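Local coordinates for putative iron binding protein (Bordetella pertussis Tohama I, PDB 1Y9U) that binds ferric iron through tyrosine side chains and probably serves bacterial iron uptake as a periplasmic solute-binding protein, at residues 86-90 against 91-95; 119-122 against 123-126. All blocks are in the same frame, centred on the assembly; numbering follows the deposited sequence.

Contact 1: 86-90 against 91-95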
ATOM      1  N   SER A  86      19.213  -7.306   1.564  1.00 11.34           N
ATOM      2  CA  SER A  86      19.940  -6.061   1.690  1.00 11.82           C
ATOM      3  C   SER A  86      19.217  -4.879   1.095  1.00 11.56           C
ATOM      4  O   SER A  86      19.586  -3.757   1.371  1.00 13.09           O
ATOM      5  CB  SER A  86      21.332  -6.178   1.063  1.00 11.38           C
ATOM      6  OG  SER A  86      21.284  -6.363  -0.338  1.00 11.17           O
ATOM      7  N   VAL A  87      18.237  -5.128   0.225  1.00 11.85           N
ATOM      8  CA  VAL A  87      17.430  -4.070  -0.375  1.00 11.57           C
ATOM      9  C   VAL A  87      16.185  -3.766   0.449  1.00 11.35           C
ATOM     10  O   VAL A  87      15.875  -2.619   0.702  1.00 12.17           O
ATOM     11  CB  VAL A  87      16.987  -4.425  -1.813  1.00 11.89           C
ATOM     12  CG1 VAL A  87      15.977  -3.399  -2.322  1.00 11.84           C
ATOM     13  CG2 VAL A  87      18.191  -4.498  -2.727  1.00 12.54           C
ATOM     14  N   VAL A  88      15.465  -4.793   0.840  1.00 10.60           N
ATOM     15  CA  VAL A  88      14.176  -4.602   1.513  1.00 10.91           C
ATOM     16  C   VAL A  88      14.407  -4.486   3.015  1.00 11.93           C
ATOM     17  O   VAL A  88      14.967  -5.400   3.614  1.00 12.20           O
ATOM     18  CB  VAL A  88      13.257  -5.786   1.207  1.00 10.59           C
ATOM     19  CG1 VAL A  88      11.924  -5.630   1.934  1.00 11.25           C
ATOM     20  CG2 VAL A  88      13.030  -5.911  -0.300  1.00 10.86           C
ATOM     21  N   PRO A  89      13.997  -3.384   3.641  1.00 12.32           N
ATOM     22  CA  PRO A  89      14.167  -3.255   5.097  1.00 12.62           C
ATOM     23  C   PRO A  89      13.523  -4.422   5.853  1.00 12.28           C
ATOM     24  O   PRO A  89      12.517  -4.974   5.421  1.00 13.19           O
ATOM     25  CB  PRO A  89      13.453  -1.934   5.414  1.00 13.07           C
ATOM     26  CG  PRO A  89      13.566  -1.140   4.168  1.00 13.28           C
ATOM     27  CD  PRO A  89      13.382  -2.172   3.060  1.00 12.98           C
ATOM     28  N   ALA A  90      14.098  -4.800   6.990  1.00 12.42           N
ATOM     29  CA  ALA A  90      13.657  -5.962   7.738  1.00 12.91           C
ATOM     30  C   ALA A  90      12.177  -5.901   8.140  1.00 12.69           C
ATOM     31  O   ALA A  90      11.488  -6.912   8.127  1.00 13.68           O
ATOM     32  CB  ALA A  90      14.551  -6.175   8.989  1.00 14.05           C
ATOM     33  N   ASN A  91      11.691  -4.708   8.462  1.00 12.23           N
ATOM     34  CA  ASN A  91      10.285  -4.577   8.837  1.00 12.52           C
ATOM     35  C   ASN A  91       9.297  -4.770   7.679  1.00 12.17           C
ATOM     36  O   ASN A  91       8.092  -4.879   7.900  1.00 12.51           O
ATOM     37  CB  ASN A  91      10.055  -3.249   9.580  1.00 12.32           C
ATOM     38  CG  ASN A  91      10.145  -2.042   8.678  1.00 12.75           C
ATOM     39  OD1 ASN A  91      11.065  -1.906   7.879  1.00 13.55           O
ATOM     40  ND2 ASN A  91       9.177  -1.127   8.827  1.00 14.41           N
ATOM     41  N   LEU A  92       9.814  -4.829   6.457  1.00 12.49           N
ATOM     42  CA  LEU A  92       9.019  -4.934   5.241  1.00 12.17           C
ATOM     43  C   LEU A  92       9.280  -6.242   4.486  1.00 12.20           C
ATOM     44  O   LEU A  92       9.008  -6.336   3.303  1.00 11.33           O
ATOM     45  CB  LEU A  92       9.333  -3.730   4.336  1.00 11.97           C
ATOM     46  CG  LEU A  92       9.003  -2.364   4.939  1.00 12.42           C
ATOM     47  CD1 LEU A  92       9.565  -1.197   4.109  1.00 12.95           C
ATOM     48  CD2 LEU A  92       7.480  -2.200   5.121  1.00 14.53           C
ATOM     49  N   ARG A  93       9.807  -7.239   5.185  1.00 12.37           N
ATOM     50  CA  ARG A  93       9.932  -8.584   4.635  1.00 12.73           C
ATOM     51  C   ARG A  93       9.681  -9.618   5.710  1.00 13.85           C
ATOM     52  O   ARG A  93       9.811  -9.339   6.895  1.00 14.82           O
ATOM     53  CB  ARG A  93      11.302  -8.820   3.984  1.00 13.41           C
ATOM     54  CG  ARG A  93      12.510  -8.470   4.815  1.00 13.81           C
ATOM     55  CD  ARG A  93      13.812  -8.776   4.098  1.00 13.64           C
ATOM     56  NE  ARG A  93      14.934  -8.005   4.598  1.00 14.12           N
ATOM     57  CZ  ARG A  93      15.678  -8.330   5.641  1.00 14.18           C
ATOM     58  NH1 ARG A  93      15.420  -9.423   6.315  1.00 16.76           N
ATOM     59  NH2 ARG A  93      16.662  -7.540   6.015  1.00 17.05           N
ATOM     60  N   GLY A  94       9.298 -10.807   5.278  1.00 15.50           N
ATOM     61  CA  GLY A  94       9.037 -11.900   6.199  1.00 18.35           C
ATOM     62  C   GLY A  94      10.339 -12.609   6.550  1.00 20.64           C
ATOM     63  O   GLY A  94      11.308 -12.612   5.792  1.00 21.89           O
ATOM     64  N   ALA A  95      10.369 -13.227   7.717  1.00 23.87           N
ATOM     65  CA  ALA A  95      11.523 -14.035   8.105  1.00 25.59           C
ATOM     66  C   ALA A  95      11.834 -15.153   7.087  1.00 26.50           C
ATOM     67  O   ALA A  95      10.934 -15.707   6.452  1.00 27.54           O
ATOM     68  CB  ALA A  95      11.285 -14.619   9.464  1.00 26.12           C
TER

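Contact 2: 119-122 against 123-126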
ATOM      1  N   SER A 119       2.538  19.752   9.682  1.00 17.50           N
ATOM      2  CA  SER A 119       2.809  18.406  10.164  1.00 16.39           C
ATOM      3  C   SER A 119       1.565  17.894  10.863  1.00 15.10           C
ATOM      4  O   SER A 119       0.626  18.637  11.150  1.00 15.65           O
ATOM      5  CB  SER A 119       3.990  18.424  11.130  1.00 16.95           C
ATOM      6  OG  SER A 119       3.662  19.130  12.305  1.00 19.10           O
ATOM      7  N   PHE A 120       1.554  16.606  11.156  1.00 12.83           N
ATOM      8  CA  PHE A 120       0.368  15.986  11.769  1.00 11.90           C
ATOM      9  C   PHE A 120       0.742  14.664  12.378  1.00 11.42           C
ATOM     10  O   PHE A 120       1.587  13.947  11.833  1.00 11.36           O
ATOM     11  CB  PHE A 120      -0.673  15.721  10.664  1.00 11.34           C
ATOM     12  CG  PHE A 120      -2.129  15.767  11.103  1.00 10.08           C
ATOM     13  CD1 PHE A 120      -2.729  16.961  11.408  1.00 11.28           C
ATOM     14  CD2 PHE A 120      -2.921  14.622  11.107  1.00  9.95           C
ATOM     15  CE1 PHE A 120      -4.060  17.020  11.733  1.00 11.27           C
ATOM     16  CE2 PHE A 120      -4.262  14.700  11.442  1.00 10.96           C
ATOM     17  CZ  PHE A 120      -4.830  15.889  11.733  1.00 11.39           C
ATOM     18  N   ARG A 121       0.114  14.352  13.508  1.00 11.47           N
ATOM     19  CA  ARG A 121       0.135  12.999  14.057  1.00 12.08           C
ATOM     20  C   ARG A 121      -1.215  12.370  13.794  1.00 10.64           C
ATOM     21  O   ARG A 121      -2.225  13.050  13.818  1.00 10.30           O
ATOM     22  CB  ARG A 121       0.415  13.015  15.562  1.00 13.72           C
ATOM     23  CG  ARG A 121       1.865  13.297  15.878  1.00 19.21           C
ATOM     24  CD  ARG A 121       2.220  14.790  15.780  1.00 24.09           C
ATOM     25  NE  ARG A 121       3.497  14.999  15.120  1.00 29.63           N
ATOM     26  CZ  ARG A 121       3.833  16.086  14.437  1.00 30.43           C
ATOM     27  NH1 ARG A 121       2.984  17.090  14.305  1.00 30.26           N
ATOM     28  NH2 ARG A 121       5.049  16.167  13.901  1.00 32.56           N
ATOM     29  N   TYR A 122      -1.273  11.067  13.529  1.00 10.24           N
ATOM     30  CA  TYR A 122      -2.577  10.464  13.239  1.00 10.65           C
ATOM     31  C   TYR A 122      -3.608  10.768  14.314  1.00 10.69           C
ATOM     32  O   TYR A 122      -4.744  11.071  14.022  1.00 10.12           O
ATOM     33  CB  TYR A 122      -2.480   8.952  13.021  1.00  9.97           C
ATOM     34  CG  TYR A 122      -1.768   8.580  11.746  1.00 10.49           C
ATOM     35  CD1 TYR A 122      -0.469   8.075  11.758  1.00 10.02           C
ATOM     36  CD2 TYR A 122      -2.406   8.725  10.530  1.00  9.71           C
ATOM     37  CE1 TYR A 122       0.199   7.743  10.578  1.00  9.70           C
ATOM     38  CE2 TYR A 122      -1.767   8.404   9.350  1.00 10.13           C
ATOM     39  CZ  TYR A 122      -0.458   7.924   9.367  1.00  9.22           C
ATOM     40  OH  TYR A 122       0.191   7.586   8.202  1.00 10.35           O
ATOM     41  N   GLY A 123      -3.170  10.746  15.558  1.00 10.39           N
ATOM     42  CA  GLY A 123      -4.042  11.056  16.674  1.00 10.26           C
ATOM     43  C   GLY A 123      -4.719  12.413  16.583  1.00 10.66           C
ATOM     44  O   GLY A 123      -5.803  12.596  17.133  1.00 11.92           O
ATOM     45  N   ASP A 124      -4.087  13.381  15.921  1.00 10.80           N
ATOM     46  CA  ASP A 124      -4.646  14.724  15.809  1.00 11.37           C
ATOM     47  C   ASP A 124      -5.981  14.766  15.086  1.00 10.88           C
ATOM     48  O   ASP A 124      -6.723  15.732  15.223  1.00 11.66           O
ATOM     49  CB  ASP A 124      -3.665  15.678  15.100  1.00 12.26           C
ATOM     50  CG  ASP A 124      -2.335  15.812  15.812  1.00 13.68           C
ATOM     51  OD1 ASP A 124      -2.248  15.531  17.041  1.00 17.43           O
ATOM     52  OD2 ASP A 124      -1.322  16.193  15.193  1.00 13.35           O
ATOM     53  N   LEU A 125      -6.290  13.744  14.283  1.00  9.95           N
ATOM     54  CA  LEU A 125      -7.520  13.756  13.514  1.00  9.93           C
ATOM     55  C   LEU A 125      -8.773  13.715  14.407  1.00 10.15           C
ATOM     56  O   LEU A 125      -9.856  14.098  13.989  1.00 10.70           O
ATOM     57  CB  LEU A 125      -7.514  12.585  12.528  1.00  9.89           C
ATOM     58  CG  LEU A 125      -8.521  12.678  11.374  1.00  9.85           C
ATOM     59  CD1 LEU A 125      -8.240  13.854  10.454  1.00 10.62           C
ATOM     60  CD2 LEU A 125      -8.495  11.374  10.599  1.00 11.40           C
ATOM     61  N   ALA A 126      -8.608  13.225  15.633  1.00  9.87           N
ATOM     62  CA  ALA A 126      -9.695  13.165  16.628  1.00 10.25           C
ATOM     63  C   ALA A 126      -9.838  14.470  17.436  1.00 10.38           C
ATOM     64  O   ALA A 126     -10.735  14.566  18.262  1.00 11.52           O
ATOM     65  CB  ALA A 126      -9.462  12.002  17.567  1.00 11.28           C
TER

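Contact 1: 86-90 against 91-95
Arg93 reaches back to the carbonyl of Val88, its NE lying 2.8 Å from Val88 O with the N-H fairly straight at 156°, and Pro89 O accepts the backbone N of Leu92 at 2.9 Å. The Leu92 bond closes a single 3-10-like turn over Pro89-Leu92, in the connection that leads from helix 82-87 to strand 100-112 of this periplasmic binding protein fold, while the Arg93 side chain clasps the chain just ahead of the turn. A weaker bond from Arg93 N to Ala90 O, 3.4 Å long, carries the turn one residue further.

Arg93 folds over the turn because its CG sits between the backbone N and the carbonyl carbon (chi1 51°); from there the chain runs extended to NE. Val88 O then meets the guanidinium near its plane, while Ala90 CA lies over the centre of one face. Arg93 NE also has a long, weak ion pair with Asp85.

Apolar packing fills in around the turn. On the side of Val88, CG1 rests against Leu92 CB, and both residues also meet strand 100-112, Val88 at Tyr100 and Leu92 at Ala101 and Leu104. The Leu92 side chain passes obliquely across that of Pro89, CD1 touching CG. The amide of Asn91 has its ND2 bonded to Leu300 O, and its OD1 lies 3.4 Å from Pro89 CB.

Contact 2: 119-122 against 123-126
A short 3-10 turn, entered at Tyr122 and running through 123-126, is tied back to its entry by Asp124, whose OD2 takes the backbone N-H of Arg121 at 2.9 Å and nearly straight (169°). The amide approaches from above the carboxylate plane. In return Asp124 N gives a bond of 2.8 Å to Arg121 O, so backbone and side chain of the aspartate together hold both the backbone N-H and the C=O of Arg121. Leu125 N bonds to Tyr122 O at 3.1 Å, the next step of the turn; that carbonyl also accepts NE1 of Trp163 from helix 157-170.

The carboxylate stands nearly perpendicular to the ring of Phe120, and the CB of Asp124 lies over one face of it, 3.7 Å from the ring centroid, in a CH-pi contact offset toward the rim. Phe120 CG points away from its own backbone N (chi1 -150°), which carries the ring alongside the turn, where CE2 also meets Leu125 CB.

This turn belongs to the connection between strands 100-112 and 134-135 of the periplasmic binding protein fold. Phe120 and Leu125 are buried and share Leu109 of strand 100-112 and Ile193 of strand 193-197. Tyr122 leaves the turn in a different direction, its OH bonded to Arg107 O and His236 N, and its side chain is about 11 Å from that of Tyr143, which binds ferric iron in a structure of this protein.

Arg121 runs alongside Asp124 without forming a salt bridge: NH1 stays 4.5 Å from OD2, a distance at which the opposite charges may still attract. Bends at chi2 and chi3 lead the guanidinium back along the chain, where Arg121 NH1 bonds Ser119 OG close to the guanidinium plane at 2.9 Å.

Contacts 1 and 2 follow one another along the chain and do not touch: their centres are 28 Å apart and their nearest atoms about 13 Å. The long strand 100-112 of the mixed sheet lies between them in sequence, with contact 1 in the connection leading into it and contact 2 in the one leaving it toward strand 134-135. Both pack side chains on this strand, at Tyr100, Ala101 and Leu104 for 86-95 and at Leu109 for 119-126. Contact 1 lies away from the iron-binding tyrosines, whereas contact 2 is nearer Tyr143. The strand runs from one part of the fold to the other, probably as a link between the two lobes of this periplasmic binding protein.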